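Local structure of N-acetylglucosaminidase (Paenibacillus barengoltzii, 6INX) at residues 236-241 against 296-301; 181-186 against 320-325; 6-11 against 29-34. The protein probably hydrolyses the glycosidic bonds of N-acetylglucosamine-containing glycans, as a family 18 glycoside hydrolase with N-acetylglucosaminidase activity. One frame throughout, in Å; residues are numbered along the deposited sequence.

Interaction 1 (236-241 against 296-301); sequences FYSRMW and TFISYD
R239 and S299 form a hydrogen-bonded pair between antiparallel strands 237-241 and 297-299. These strands belong to the small antiparallel sheet of the alpha/beta insertion found in many family 18 TIM barrels. The segment axes come within 4.7 Å. R239 N donates to S299 O, and S299 N returns a nearly straight bond (175°) to R239 O at 2.9 Å. W241 and F297 form the second hydrogen-bonded pair: W241 N reaches F297 O, and F297 N reaches W241 O.

The tight part is at the S238 end, where I298 and Y300 meet it. I298 CG2 presses on S238 CB at 3.5 Å, closer than usual for two carbons. S238 CB also lies 4.0 Å from Y300 CB. With chi1 at 67°, S238 OG sits between its own N and carbonyl carbon, and from there it bonds to the carbonyl of P263. Helix 265-272 closes over this corner, with L268 on S238, I298 and Y300.

The loose part lies farther along the face of I298, where M240 and T296 are partly exposed. M240 runs beside I298, with M240 CG 3.9 Å from I298 CG1. The otherwise extended chain of M240 bends at the last torsion. M240 SD meets T296 CG2 at 3.7 Å.

The face with R239, S299, W241 and F297 is buried. R239 NE forms a salt bridge with D186, beyond barrel strand 179-183, which ties the insertion to the barrel. R239 NH1 bonds to the carbonyl of G259, next to strand 260-264. W241 NE1 bonds to the carbonyl of Q192. The rings of W241 and F297 lie side by side with their planes at 64°. W241 CE3 meets the edge of the F297 ring, 3.7 Å from F297 CD1.

Interaction 2 (181-186 against 320-325); sequences QLMTYD and GVMFWE
The backbones bearing Q181 and M322 are not paired: strands 181-183 and 320-324 run at 47° to each other, 7.8 Å apart at closest. Both are staves of the family 18 TIM barrel, with strand 230-235 between them in the sheet. Their side chains meet inside the barrel without a hydrogen bond across the contact.

M322 is the main bridge. Its chain turns at CB-CG (chi2 85°), which brings the methyl group to the Y185 ring. M322 CE is 3.2 Å from Y185 OH. The sulfur makes a Met-aromatic contact at the ring edge, with M322 SD 5.0 Å from the centroid of the Y185 ring. M183 CG touches the same methyl group, M322 CE, at 3.8 Å.

Q181 crosses the base of M322, with Q181 NE2 3.6 Å from M322 CB. That amide nitrogen finds its hydrogen-bond partner in N31 OD1.

Inverse gamma turns centred on M183 and T184 lead the chain to Y185. The W324-E325 peptide is cis, as at this strand end in family 18 relatives. W324 CB packs on the tyrosine, 3.8 Å from Y185 CZ.

Interaction 3 (6-11 against 29-34); sequences VVAGYV and HINIAF
N31 lies over one face of the Y10 ring. N31 CB makes a CH-pi contact 3.7 Å from the centroid of the Y10 ring, 23° off its normal. N31 OD1 sits above the same face toward the rim, 3.4 Å from Y10 CE2. N31 CG stands anti to its carbonyl carbon (chi1 -57°), which carries the amide out over the ring, its plane 55° from that of the ring. Beside this pair, A8 CB touches H29 CB at 3.7 Å. V11 CG2 and I30 CG2 also meet at 3.7 Å, but on the other face of the sheet.

Five backbone bonds hold the strands in parallel register. H29 N to V7 O is the longest, at 3.3 Å. Next come G9 N to H29 O, N31 N to G9 O (2.8 Å), V11 N to N31 O and A33 N to V11 O.

The next shell holds these groups in place. N31 OD1 is held by Q181, across the inside of the barrel. Y10 OH bonds to D107 OD2. W153 and F179 pack edge-to-face with H29.

Strands 6-12 and 29-38, joined through helix 21-24, form a beta-alpha-beta crossover, the repeating unit of the TIM barrel typical of family 18 hydrolases.

In the fold
Interaction 3 comes first along the chain and closes before the others open. Interaction 1 nests between the distant segments of interaction 2. Interactions 2 and 3 share the barrel sheet, their centres about 10 Å apart. Neighbouring strands 320-324 and 6-12 are joined there by probable hydrogen bonds of F323 with A8 and Y10. Interaction 1 lies in the separate antiparallel sheet, its centre about 15 Å from that of interaction 2 and 22 Å from that of interaction 3. It touches interaction 2 where Y237 meets D186 and F236 meets W324. The insertion thus packs directly against strand ends of the barrel, consistent with it walling the substrate cleft, as in family 18 relatives.

Interaction 1 (236-241 against 296-301)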
ATOM      1  N   PHE A 236      10.538  19.356   3.913  1.00 12.02           N
ATOM      2  CA  PHE A 236      11.446  19.974   4.876  1.00  9.04           C
ATOM      3  C   PHE A 236      11.216  19.470   6.302  1.00 10.80           C
ATOM      4  O   PHE A 236      11.508  20.185   7.272  1.00 13.69           O
ATOM      5  CB  PHE A 236      11.320  21.503   4.820  1.00 11.64           C
ATOM      6  CG  PHE A 236      11.868  22.147   3.566  1.00 10.77           C
ATOM      7  CD1 PHE A 236      12.286  21.410   2.469  1.00 12.32           C
ATOM      8  CD2 PHE A 236      11.936  23.534   3.491  1.00 12.64           C
ATOM      9  CE1 PHE A 236      12.784  22.045   1.330  1.00 13.66           C
ATOM     10  CE2 PHE A 236      12.433  24.166   2.359  1.00 12.95           C
ATOM     11  CZ  PHE A 236      12.845  23.431   1.286  1.00 13.58           C
ATOM     12  N   TYR A 237      10.716  18.244   6.455  1.00 10.70           N
ATOM     13  CA  TYR A 237      10.372  17.690   7.763  1.00  9.54           C
ATOM     14  C   TYR A 237      10.412  16.173   7.638  1.00  9.65           C
ATOM     15  O   TYR A 237      10.474  15.622   6.533  1.00 11.20           O
ATOM     16  CB  TYR A 237       8.969  18.143   8.212  1.00 13.80           C
ATOM     17  CG  TYR A 237       7.929  17.546   7.301  1.00 12.54           C
ATOM     18  CD1 TYR A 237       7.636  18.139   6.087  1.00 13.40           C
ATOM     19  CD2 TYR A 237       7.306  16.335   7.614  1.00 12.23           C
ATOM     20  CE1 TYR A 237       6.735  17.573   5.203  1.00 11.16           C
ATOM     21  CE2 TYR A 237       6.397  15.766   6.744  1.00 11.76           C
ATOM     22  CZ  TYR A 237       6.123  16.389   5.543  1.00 12.30           C
ATOM     23  OH  TYR A 237       5.243  15.817   4.670  1.00 14.36           O
ATOM     24  N   SER A 238      10.318  15.503   8.782  1.00 10.96           N
ATOM     25  CA  SER A 238      10.466  14.057   8.850  1.00 11.12           C
ATOM     26  C   SER A 238       9.163  13.347   9.202  1.00 12.12           C
ATOM     27  O   SER A 238       8.217  13.932   9.725  1.00 11.86           O
ATOM     28  CB  SER A 238      11.537  13.679   9.879  1.00 11.47           C
ATOM     29  OG  SER A 238      11.137  13.992  11.206  1.00 12.26           O
ATOM     30  N   ARG A 239       9.150  12.043   8.922  1.00 10.60           N
ATOM     31  CA  ARG A 239       8.184  11.112   9.486  1.00 10.28           C
ATOM     32  C   ARG A 239       8.947  10.163  10.398  1.00  9.31           C
ATOM     33  O   ARG A 239      10.115   9.858  10.151  1.00 10.59           O
ATOM     34  CB  ARG A 239       7.485  10.310   8.374  1.00 11.86           C
ATOM     35  CG  ARG A 239       6.363  11.074   7.651  1.00 12.25           C
ATOM     36  CD  ARG A 239       5.097  11.099   8.483  1.00 15.84           C
ATOM     37  NE  ARG A 239       4.104  12.011   7.926  1.00 14.67           N
ATOM     38  CZ  ARG A 239       2.865  12.127   8.384  1.00 14.09           C
ATOM     39  NH1 ARG A 239       2.443  11.377   9.397  1.00 14.38           N
ATOM     40  NH2 ARG A 239       2.041  12.999   7.820  1.00 14.47           N
ATOM     41  N   MET A 240       8.300   9.721  11.478  1.00 10.01           N
ATOM     42  CA  MET A 240       9.022   9.044  12.548  1.00 12.25           C
ATOM     43  C   MET A 240       8.200   7.901  13.118  1.00  9.43           C
ATOM     44  O   MET A 240       6.999   8.045  13.346  1.00 11.74           O
ATOM     45  CB  MET A 240       9.339  10.047  13.665  1.00 13.82           C
ATOM     46  CG  MET A 240      10.028   9.447  14.878  1.00 11.48           C
ATOM     47  SD  MET A 240      10.497  10.723  16.081  1.00 16.05           S
ATOM     48  CE  MET A 240       8.887  11.250  16.642  1.00 18.90           C
ATOM     49  N   TRP A 241       8.854   6.760  13.332  1.00  9.96           N
ATOM     50  CA  TRP A 241       8.237   5.614  13.979  1.00 11.92           C
ATOM     51  C   TRP A 241       8.975   5.309  15.279  1.00  9.96           C
ATOM     52  O   TRP A 241      10.206   5.426  15.352  1.00 11.05           O
ATOM     53  CB  TRP A 241       8.307   4.369  13.084  1.00 12.29           C
ATOM     54  CG  TRP A 241       7.398   4.362  11.884  1.00 10.65           C
ATOM     55  CD1 TRP A 241       6.222   3.681  11.759  1.00 11.07           C
ATOM     56  CD2 TRP A 241       7.612   5.035  10.638  1.00 10.34           C
ATOM     57  NE1 TRP A 241       5.684   3.884  10.504  1.00 10.30           N
ATOM     58  CE2 TRP A 241       6.522   4.707   9.795  1.00 10.18           C
ATOM     59  CE3 TRP A 241       8.615   5.883  10.151  1.00 11.21           C
ATOM     60  CZ2 TRP A 241       6.403   5.210   8.499  1.00 11.54           C
ATOM     61  CZ3 TRP A 241       8.507   6.366   8.859  1.00 11.47           C
ATOM     62  CH2 TRP A 241       7.404   6.034   8.046  1.00 12.81           C
ATOM     63  N   THR A 296      14.262   4.404  17.529  1.00 14.03           N
ATOM     64  CA  THR A 296      13.452   5.423  16.866  1.00 12.44           C
ATOM     65  C   THR A 296      13.987   5.632  15.456  1.00 11.15           C
ATOM     66  O   THR A 296      15.178   5.917  15.276  1.00 11.90           O
ATOM     67  CB  THR A 296      13.506   6.738  17.657  1.00 14.22           C
ATOM     68  OG1 THR A 296      13.010   6.522  18.986  1.00 15.50           O
ATOM     69  CG2 THR A 296      12.666   7.822  16.984  1.00 12.08           C
ATOM     70  N   PHE A 297      13.109   5.491  14.458  1.00 10.04           N
ATOM     71  CA  PHE A 297      13.472   5.598  13.050  1.00  9.53           C
ATOM     72  C   PHE A 297      12.885   6.881  12.479  1.00 10.51           C
ATOM     73  O   PHE A 297      11.687   7.140  12.646  1.00 11.47           O
ATOM     74  CB  PHE A 297      12.906   4.393  12.286  1.00 10.64           C
ATOM     75  CG  PHE A 297      13.147   4.442  10.809  1.00 10.80           C
ATOM     76  CD1 PHE A 297      12.269   5.109   9.958  1.00 11.20           C
ATOM     77  CD2 PHE A 297      14.244   3.811  10.262  1.00 13.34           C
ATOM     78  CE1 PHE A 297      12.502   5.151   8.594  1.00 11.61           C
ATOM     79  CE2 PHE A 297      14.473   3.858   8.912  1.00 10.85           C
ATOM     80  CZ  PHE A 297      13.610   4.523   8.077  1.00 13.98           C
ATOM     81  N   ILE A 298      13.710   7.647  11.757  1.00 10.45           N
ATOM     82  CA  ILE A 298      13.330   8.955  11.224  1.00 10.27           C
ATOM     83  C   ILE A 298      13.674   9.017   9.742  1.00 11.49           C
ATOM     84  O   ILE A 298      14.824   8.788   9.363  1.00 12.19           O
ATOM     85  CB  ILE A 298      14.046  10.091  11.980  1.00 11.03           C
ATOM     86  CG1 ILE A 298      13.583  10.113  13.440  1.00 11.47           C
ATOM     87  CG2 ILE A 298      13.799  11.431  11.297  1.00 13.81           C
ATOM     88  CD1 ILE A 298      14.364  11.066  14.362  1.00 13.93           C
ATOM     89  N   SER A 299      12.680   9.341   8.912  1.00 10.12           N
ATOM     90  CA  SER A 299      12.859   9.495   7.473  1.00  9.56           C
ATOM     91  C   SER A 299      12.750  10.973   7.117  1.00  9.17           C
ATOM     92  O   SER A 299      11.851  11.660   7.601  1.00 10.10           O
ATOM     93  CB  SER A 299      11.734   8.753   6.742  1.00  9.45           C
ATOM     94  OG  SER A 299      11.686   9.146   5.392  1.00  9.96           O
ATOM     95  N   TYR A 300      13.625  11.461   6.234  1.00  9.19           N
ATOM     96  CA  TYR A 300      13.620  12.889   5.917  1.00  8.71           C
ATOM     97  C   TYR A 300      14.267  13.119   4.556  1.00  9.82           C
ATOM     98  O   TYR A 300      14.764  12.190   3.929  1.00 13.29           O
ATOM     99  CB  TYR A 300      14.298  13.696   7.041  1.00 10.08           C
ATOM    100  CG  TYR A 300      15.794  13.507   7.176  1.00 10.53           C
ATOM    101  CD1 TYR A 300      16.331  12.287   7.562  1.00 10.93           C
ATOM    102  CD2 TYR A 300      16.671  14.562   6.942  1.00 11.62           C
ATOM    103  CE1 TYR A 300      17.700  12.112   7.700  1.00 11.64           C
ATOM    104  CE2 TYR A 300      18.054  14.395   7.083  1.00 11.97           C
ATOM    105  CZ  TYR A 300      18.554  13.169   7.465  1.00 12.02           C
ATOM    106  OH  TYR A 300      19.922  12.994   7.607  1.00 14.36           O
ATOM    107  N   ASP A 301      14.230  14.383   4.108  1.00  9.60           N
ATOM    108  CA  ASP A 301      14.940  14.874   2.929  1.00 11.06           C
ATOM    109  C   ASP A 301      16.103  15.745   3.398  1.00 12.09           C
ATOM    110  O   ASP A 301      15.988  16.471   4.396  1.00 12.06           O
ATOM    111  CB  ASP A 301      14.017  15.793   2.097  1.00 12.54           C
ATOM    112  CG  ASP A 301      13.599  15.195   0.746  1.00 12.93           C
ATOM    113  OD1 ASP A 301      14.219  14.225   0.257  1.00 12.51           O
ATOM    114  OD2 ASP A 301      12.620  15.723   0.157  1.00 12.37           O
TER

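Interaction 2 (181-186 against 320-325)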
ATOM      1  N   GLN A 181       1.073  19.296  -8.960  1.00 12.40           N
ATOM      2  CA  GLN A 181       2.098  19.084  -7.940  1.00 14.19           C
ATOM      3  C   GLN A 181       1.859  17.731  -7.289  1.00 14.17           C
ATOM      4  O   GLN A 181       0.844  17.533  -6.617  1.00 15.10           O
ATOM      5  CB  GLN A 181       2.037  20.192  -6.901  1.00 15.38           C
ATOM      6  CG  GLN A 181       2.218  21.564  -7.495  1.00 18.25           C
ATOM      7  CD  GLN A 181       1.956  22.636  -6.486  1.00 21.03           C
ATOM      8  OE1 GLN A 181       0.812  22.841  -6.073  1.00 22.48           O
ATOM      9  NE2 GLN A 181       3.009  23.321  -6.060  1.00 19.04           N
ATOM     10  N   LEU A 182       2.787  16.803  -7.477  1.00 12.68           N
ATOM     11  CA  LEU A 182       2.676  15.496  -6.849  1.00 12.09           C
ATOM     12  C   LEU A 182       3.235  15.587  -5.439  1.00 11.99           C
ATOM     13  O   LEU A 182       4.414  15.912  -5.240  1.00 11.03           O
ATOM     14  CB  LEU A 182       3.417  14.424  -7.649  1.00 12.88           C
ATOM     15  CG  LEU A 182       3.053  14.278  -9.117  1.00 12.38           C
ATOM     16  CD1 LEU A 182       3.840  13.113  -9.714  1.00 14.30           C
ATOM     17  CD2 LEU A 182       1.554  14.086  -9.250  1.00 15.45           C
ATOM     18  N   MET A 183       2.392  15.291  -4.457  1.00  9.95           N
ATOM     19  CA  MET A 183       2.817  15.347  -3.061  1.00 10.10           C
ATOM     20  C   MET A 183       3.601  14.071  -2.751  1.00  9.47           C
ATOM     21  O   MET A 183       3.121  13.145  -2.091  1.00 10.91           O
ATOM     22  CB  MET A 183       1.612  15.518  -2.147  1.00 11.72           C
ATOM     23  CG  MET A 183       1.047  16.945  -2.186  1.00 12.40           C
ATOM     24  SD  MET A 183      -0.319  17.198  -1.040  1.00 14.32           S
ATOM     25  CE  MET A 183      -1.527  16.159  -1.840  1.00 12.70           C
ATOM     26  N   THR A 184       4.837  14.035  -3.265  1.00  9.10           N
ATOM     27  CA  THR A 184       5.735  12.893  -3.052  1.00  9.68           C
ATOM     28  C   THR A 184       6.437  13.009  -1.692  1.00  9.71           C
ATOM     29  O   THR A 184       7.665  13.007  -1.564  1.00 11.29           O
ATOM     30  CB  THR A 184       6.702  12.707  -4.220  1.00 10.35           C
ATOM     31  OG1 THR A 184       7.454  13.909  -4.439  1.00 10.58           O
ATOM     32  CG2 THR A 184       5.950  12.341  -5.494  1.00 11.44           C
ATOM     33  N   TYR A 185       5.600  13.112  -0.663  1.00  9.76           N
ATOM     34  CA  TYR A 185       5.999  13.123   0.734  1.00 10.10           C
ATOM     35  C   TYR A 185       4.817  12.581   1.524  1.00  9.22           C
ATOM     36  O   TYR A 185       3.706  12.457   0.998  1.00 10.53           O
ATOM     37  CB  TYR A 185       6.473  14.508   1.219  1.00  9.82           C
ATOM     38  CG  TYR A 185       5.645  15.707   0.815  1.00 10.40           C
ATOM     39  CD1 TYR A 185       4.397  15.937   1.365  1.00 12.19           C
ATOM     40  CD2 TYR A 185       6.129  16.628  -0.111  1.00 12.23           C
ATOM     41  CE1 TYR A 185       3.647  17.051   1.008  1.00 11.36           C
ATOM     42  CE2 TYR A 185       5.388  17.756  -0.466  1.00 13.25           C
ATOM     43  CZ  TYR A 185       4.148  17.947   0.091  1.00 13.01           C
ATOM     44  OH  TYR A 185       3.390  19.050  -0.247  1.00 14.59           O
ATOM     45  N   ASP A 186       5.059  12.246   2.793  1.00  9.24           N
ATOM     46  CA  ASP A 186       4.093  11.464   3.585  1.00 10.01           C
ATOM     47  C   ASP A 186       3.677  10.191   2.849  1.00 10.97           C
ATOM     48  O   ASP A 186       2.572   9.680   3.052  1.00 10.80           O
ATOM     49  CB  ASP A 186       2.830  12.253   3.968  1.00 10.56           C
ATOM     50  CG  ASP A 186       3.126  13.525   4.710  1.00 13.44           C
ATOM     51  OD1 ASP A 186       4.135  13.586   5.435  1.00 12.23           O
ATOM     52  OD2 ASP A 186       2.317  14.475   4.565  1.00 16.48           O
ATOM     53  N   GLY A 320       9.499  20.713 -12.462  1.00 12.95           N
ATOM     54  CA  GLY A 320      10.234  21.296 -11.353  1.00 12.40           C
ATOM     55  C   GLY A 320       9.881  20.604 -10.046  1.00 11.56           C
ATOM     56  O   GLY A 320       9.462  19.450 -10.037  1.00 13.05           O
ATOM     57  N   VAL A 321      10.089  21.336  -8.951  1.00 11.79           N
ATOM     58  CA  VAL A 321       9.980  20.801  -7.595  1.00 14.70           C
ATOM     59  C   VAL A 321       9.212  21.791  -6.734  1.00 14.20           C
ATOM     60  O   VAL A 321       9.380  23.008  -6.869  1.00 13.44           O
ATOM     61  CB  VAL A 321      11.370  20.538  -6.975  1.00 12.88           C
ATOM     62  CG1 VAL A 321      11.232  19.962  -5.551  1.00 15.62           C
ATOM     63  CG2 VAL A 321      12.199  19.621  -7.866  1.00 14.18           C
ATOM     64  N   MET A 322       8.373  21.265  -5.841  1.00 14.09           N
ATOM     65  CA  MET A 322       7.754  22.057  -4.790  1.00 12.69           C
ATOM     66  C   MET A 322       8.136  21.487  -3.431  1.00 13.82           C
ATOM     67  O   MET A 322       8.560  20.329  -3.317  1.00 15.16           O
ATOM     68  CB  MET A 322       6.227  22.130  -4.952  1.00 13.81           C
ATOM     69  CG  MET A 322       5.530  20.795  -4.852  1.00 17.37           C
ATOM     70  SD  MET A 322       5.203  20.354  -3.138  1.00 17.14           S
ATOM     71  CE  MET A 322       4.000  19.044  -3.404  1.00 15.14           C
ATOM     72  N   PHE A 323       7.978  22.297  -2.387  1.00 12.01           N
ATOM     73  CA  PHE A 323       8.313  21.837  -1.047  1.00 12.35           C
ATOM     74  C   PHE A 323       7.282  22.262  -0.011  1.00 11.61           C
ATOM     75  O   PHE A 323       6.646  23.316  -0.120  1.00 11.09           O
ATOM     76  CB  PHE A 323       9.724  22.268  -0.618  1.00 11.95           C
ATOM     77  CG  PHE A 323       9.915  23.756  -0.498  1.00 12.25           C
ATOM     78  CD1 PHE A 323       9.579  24.427   0.672  1.00 12.10           C
ATOM     79  CD2 PHE A 323      10.480  24.479  -1.539  1.00 15.06           C
ATOM     80  CE1 PHE A 323       9.778  25.804   0.787  1.00 13.23           C
ATOM     81  CE2 PHE A 323      10.690  25.844  -1.427  1.00 14.33           C
ATOM     82  CZ  PHE A 323      10.342  26.504  -0.262  1.00 14.59           C
ATOM     83  N   TRP A 324       7.127  21.413   0.998  1.00 11.77           N
ATOM     84  CA  TRP A 324       6.377  21.713   2.214  1.00 11.36           C
ATOM     85  C   TRP A 324       7.368  21.617   3.364  1.00 12.29           C
ATOM     86  O   TRP A 324       7.981  20.559   3.544  1.00 12.01           O
ATOM     87  CB  TRP A 324       5.265  20.680   2.445  1.00 12.56           C
ATOM     88  CG  TRP A 324       4.520  20.980   3.718  1.00 12.32           C
ATOM     89  CD1 TRP A 324       4.867  20.611   4.990  1.00 13.53           C
ATOM     90  CD2 TRP A 324       3.352  21.793   3.842  1.00 11.39           C
ATOM     91  NE1 TRP A 324       3.965  21.120   5.888  1.00 14.96           N
ATOM     92  CE2 TRP A 324       3.027  21.855   5.210  1.00 12.85           C
ATOM     93  CE3 TRP A 324       2.545  22.464   2.925  1.00 13.45           C
ATOM     94  CZ2 TRP A 324       1.928  22.563   5.683  1.00 18.39           C
ATOM     95  CZ3 TRP A 324       1.456  23.162   3.391  1.00 14.21           C
ATOM     96  CH2 TRP A 324       1.159  23.212   4.762  1.00 14.52           C
ATOM     97  N   GLU A 325       7.545  22.691   4.144  1.00 13.30           N
ATOM     98  CA  GLU A 325       6.964  24.028   4.003  1.00 13.55           C
ATOM     99  C   GLU A 325       8.070  25.012   4.437  1.00 17.03           C
ATOM    100  O   GLU A 325       8.983  24.630   5.174  1.00 16.50           O
ATOM    101  CB  GLU A 325       5.738  24.153   4.916  1.00 15.30           C
ATOM    102  CG  GLU A 325       5.021  25.513   4.892  1.00 15.61           C
ATOM    103  CD  GLU A 325       5.562  26.473   5.942  1.00 18.43           C
ATOM    104  OE1 GLU A 325       6.222  26.004   6.890  1.00 20.32           O
ATOM    105  OE2 GLU A 325       5.341  27.702   5.828  1.00 17.70           O
TER

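Interaction 3 (6-11 against 29-34)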
ATOM      1  N   VAL A   6      10.248  25.022 -12.347  1.00 16.20           N
ATOM      2  CA  VAL A   6       9.436  25.472 -11.221  1.00 17.22           C
ATOM      3  C   VAL A   6      10.202  25.221  -9.930  1.00 15.40           C
ATOM      4  O   VAL A   6      10.707  24.116  -9.696  1.00 15.51           O
ATOM      5  CB  VAL A   6       8.088  24.732 -11.204  1.00 14.50           C
ATOM      6  CG1 VAL A   6       7.354  24.983  -9.891  1.00 14.49           C
ATOM      7  CG2 VAL A   6       7.227  25.136 -12.385  1.00 15.56           C
ATOM      8  N   VAL A   7      10.317  26.251  -9.099  1.00 14.39           N
ATOM      9  CA  VAL A   7      10.778  26.125  -7.719  1.00 14.27           C
ATOM     10  C   VAL A   7       9.662  26.715  -6.864  1.00 18.64           C
ATOM     11  O   VAL A   7       9.569  27.940  -6.694  1.00 15.50           O
ATOM     12  CB  VAL A   7      12.118  26.829  -7.477  1.00 19.46           C
ATOM     13  CG1 VAL A   7      12.548  26.676  -6.020  1.00 19.51           C
ATOM     14  CG2 VAL A   7      13.194  26.286  -8.423  1.00 17.53           C
ATOM     15  N   ALA A   8       8.788  25.860  -6.344  1.00 15.87           N
ATOM     16  CA  ALA A   8       7.549  26.301  -5.718  1.00 17.01           C
ATOM     17  C   ALA A   8       7.573  25.964  -4.236  1.00 18.60           C
ATOM     18  O   ALA A   8       7.818  24.817  -3.856  1.00 17.75           O
ATOM     19  CB  ALA A   8       6.340  25.658  -6.395  1.00 17.55           C
ATOM     20  N   GLY A   9       7.342  26.960  -3.405  1.00 13.38           N
ATOM     21  CA  GLY A   9       7.350  26.737  -1.976  1.00 11.86           C
ATOM     22  C   GLY A   9       5.991  26.962  -1.344  1.00 12.45           C
ATOM     23  O   GLY A   9       5.361  28.000  -1.574  1.00 12.41           O
ATOM     24  N   TYR A  10       5.525  25.999  -0.555  1.00 12.45           N
ATOM     25  CA  TYR A  10       4.402  26.261   0.334  1.00 11.66           C
ATOM     26  C   TYR A  10       4.856  27.160   1.475  1.00 11.94           C
ATOM     27  O   TYR A  10       5.890  26.911   2.106  1.00 14.20           O
ATOM     28  CB  TYR A  10       3.821  24.951   0.873  1.00 11.93           C
ATOM     29  CG  TYR A  10       2.881  24.300  -0.119  1.00 12.36           C
ATOM     30  CD1 TYR A  10       1.529  24.631  -0.152  1.00 11.91           C
ATOM     31  CD2 TYR A  10       3.360  23.392  -1.053  1.00 15.55           C
ATOM     32  CE1 TYR A  10       0.671  24.056  -1.093  1.00 14.02           C
ATOM     33  CE2 TYR A  10       2.520  22.809  -1.987  1.00 17.33           C
ATOM     34  CZ  TYR A  10       1.175  23.147  -2.000  1.00 16.45           C
ATOM     35  OH  TYR A  10       0.349  22.564  -2.949  1.00 19.92           O
ATOM     36  N   VAL A  11       4.120  28.247   1.688  1.00 10.72           N
ATOM     37  CA  VAL A  11       4.380  29.175   2.781  1.00 12.25           C
ATOM     38  C   VAL A  11       3.066  29.393   3.511  1.00 13.61           C
ATOM     39  O   VAL A  11       2.091  29.857   2.911  1.00 12.96           O
ATOM     40  CB  VAL A  11       4.917  30.518   2.266  1.00 15.64           C
ATOM     41  CG1 VAL A  11       5.281  31.417   3.449  1.00 15.60           C
ATOM     42  CG2 VAL A  11       6.110  30.298   1.345  1.00 16.60           C
ATOM     43  N   HIS A  29       7.431  30.233  -7.562  1.00 15.13           N
ATOM     44  CA  HIS A  29       6.053  30.216  -7.100  1.00 13.88           C
ATOM     45  C   HIS A  29       6.028  30.129  -5.582  1.00 12.85           C
ATOM     46  O   HIS A  29       6.872  29.474  -4.967  1.00 12.94           O
ATOM     47  CB  HIS A  29       5.306  28.978  -7.627  1.00 13.33           C
ATOM     48  CG  HIS A  29       5.081  28.984  -9.105  1.00 14.13           C
ATOM     49  ND1 HIS A  29       6.100  28.789 -10.011  1.00 16.33           N
ATOM     50  CD2 HIS A  29       3.956  29.173  -9.832  1.00 15.33           C
ATOM     51  CE1 HIS A  29       5.608  28.841 -11.237  1.00 15.47           C
ATOM     52  NE2 HIS A  29       4.312  29.078 -11.156  1.00 17.74           N
ATOM     53  N   ILE A  30       5.041  30.781  -4.986  1.00 13.09           N
ATOM     54  CA  ILE A  30       4.689  30.569  -3.589  1.00 13.43           C
ATOM     55  C   ILE A  30       3.251  30.082  -3.554  1.00 12.31           C
ATOM     56  O   ILE A  30       2.391  30.644  -4.237  1.00 13.88           O
ATOM     57  CB  ILE A  30       4.839  31.859  -2.767  1.00 16.64           C
ATOM     58  CG1 ILE A  30       6.315  32.171  -2.529  1.00 20.64           C
ATOM     59  CG2 ILE A  30       4.098  31.743  -1.437  1.00 22.00           C
ATOM     60  CD1 ILE A  30       6.527  33.557  -1.945  1.00 29.33           C
ATOM     61  N   ASN A  31       2.995  29.022  -2.775  1.00 11.87           N
ATOM     62  CA  ASN A  31       1.645  28.526  -2.505  1.00 12.73           C
ATOM     63  C   ASN A  31       1.284  28.914  -1.073  1.00 11.49           C
ATOM     64  O   ASN A  31       1.890  28.415  -0.118  1.00 12.87           O
ATOM     65  CB  ASN A  31       1.587  27.007  -2.639  1.00 12.37           C
ATOM     66  CG  ASN A  31       2.038  26.510  -3.996  1.00 16.88           C
ATOM     67  OD1 ASN A  31       2.775  25.518  -4.086  1.00 22.34           O
ATOM     68  ND2 ASN A  31       1.593  27.167  -5.053  1.00 19.82           N
ATOM     69  N   ILE A  32       0.306  29.803  -0.917  1.00 10.45           N
ATOM     70  CA  ILE A  32      -0.047  30.292   0.414  1.00  9.72           C
ATOM     71  C   ILE A  32      -1.019  29.316   1.068  1.00 11.81           C
ATOM     72  O   ILE A  32      -2.103  29.068   0.541  1.00 11.48           O
ATOM     73  CB  ILE A  32      -0.666  31.692   0.332  1.00  9.30           C
ATOM     74  CG1 ILE A  32       0.318  32.685  -0.272  1.00 13.41           C
ATOM     75  CG2 ILE A  32      -1.060  32.157   1.727  1.00 12.21           C
ATOM     76  CD1 ILE A  32      -0.276  34.077  -0.401  1.00 16.20           C
ATOM     77  N   ALA A  33      -0.661  28.807   2.246  1.00 12.25           N
ATOM     78  CA  ALA A  33      -1.454  27.795   2.945  1.00 11.40           C
ATOM     79  C   ALA A  33      -2.123  28.412   4.171  1.00 12.90           C
ATOM     80  O   ALA A  33      -1.429  28.967   5.032  1.00 13.93           O
ATOM     81  CB  ALA A  33      -0.527  26.664   3.392  1.00 11.82           C
ATOM     82  N   PHE A  34      -3.455  28.309   4.281  1.00 12.82           N
ATOM     83  CA  PHE A  34      -4.385  27.711   3.304  1.00  9.76           C
ATOM     84  C   PHE A  34      -5.682  28.512   3.368  1.00 14.04           C
ATOM     85  O   PHE A  34      -6.121  28.887   4.458  1.00 15.46           O
ATOM     86  CB  PHE A  34      -4.819  26.310   3.743  1.00 13.35           C
ATOM     87  CG  PHE A  34      -3.832  25.218   3.463  1.00 10.93           C
ATOM     88  CD1 PHE A  34      -3.514  24.866   2.161  1.00 11.52           C
ATOM     89  CD2 PHE A  34      -3.264  24.495   4.507  1.00 15.08           C
ATOM     90  CE1 PHE A  34      -2.616  23.835   1.908  1.00 13.09           C
ATOM     91  CE2 PHE A  34      -2.370  23.460   4.253  1.00 12.83           C
ATOM     92  CZ  PHE A  34      -2.053  23.132   2.955  1.00 13.15           C
TER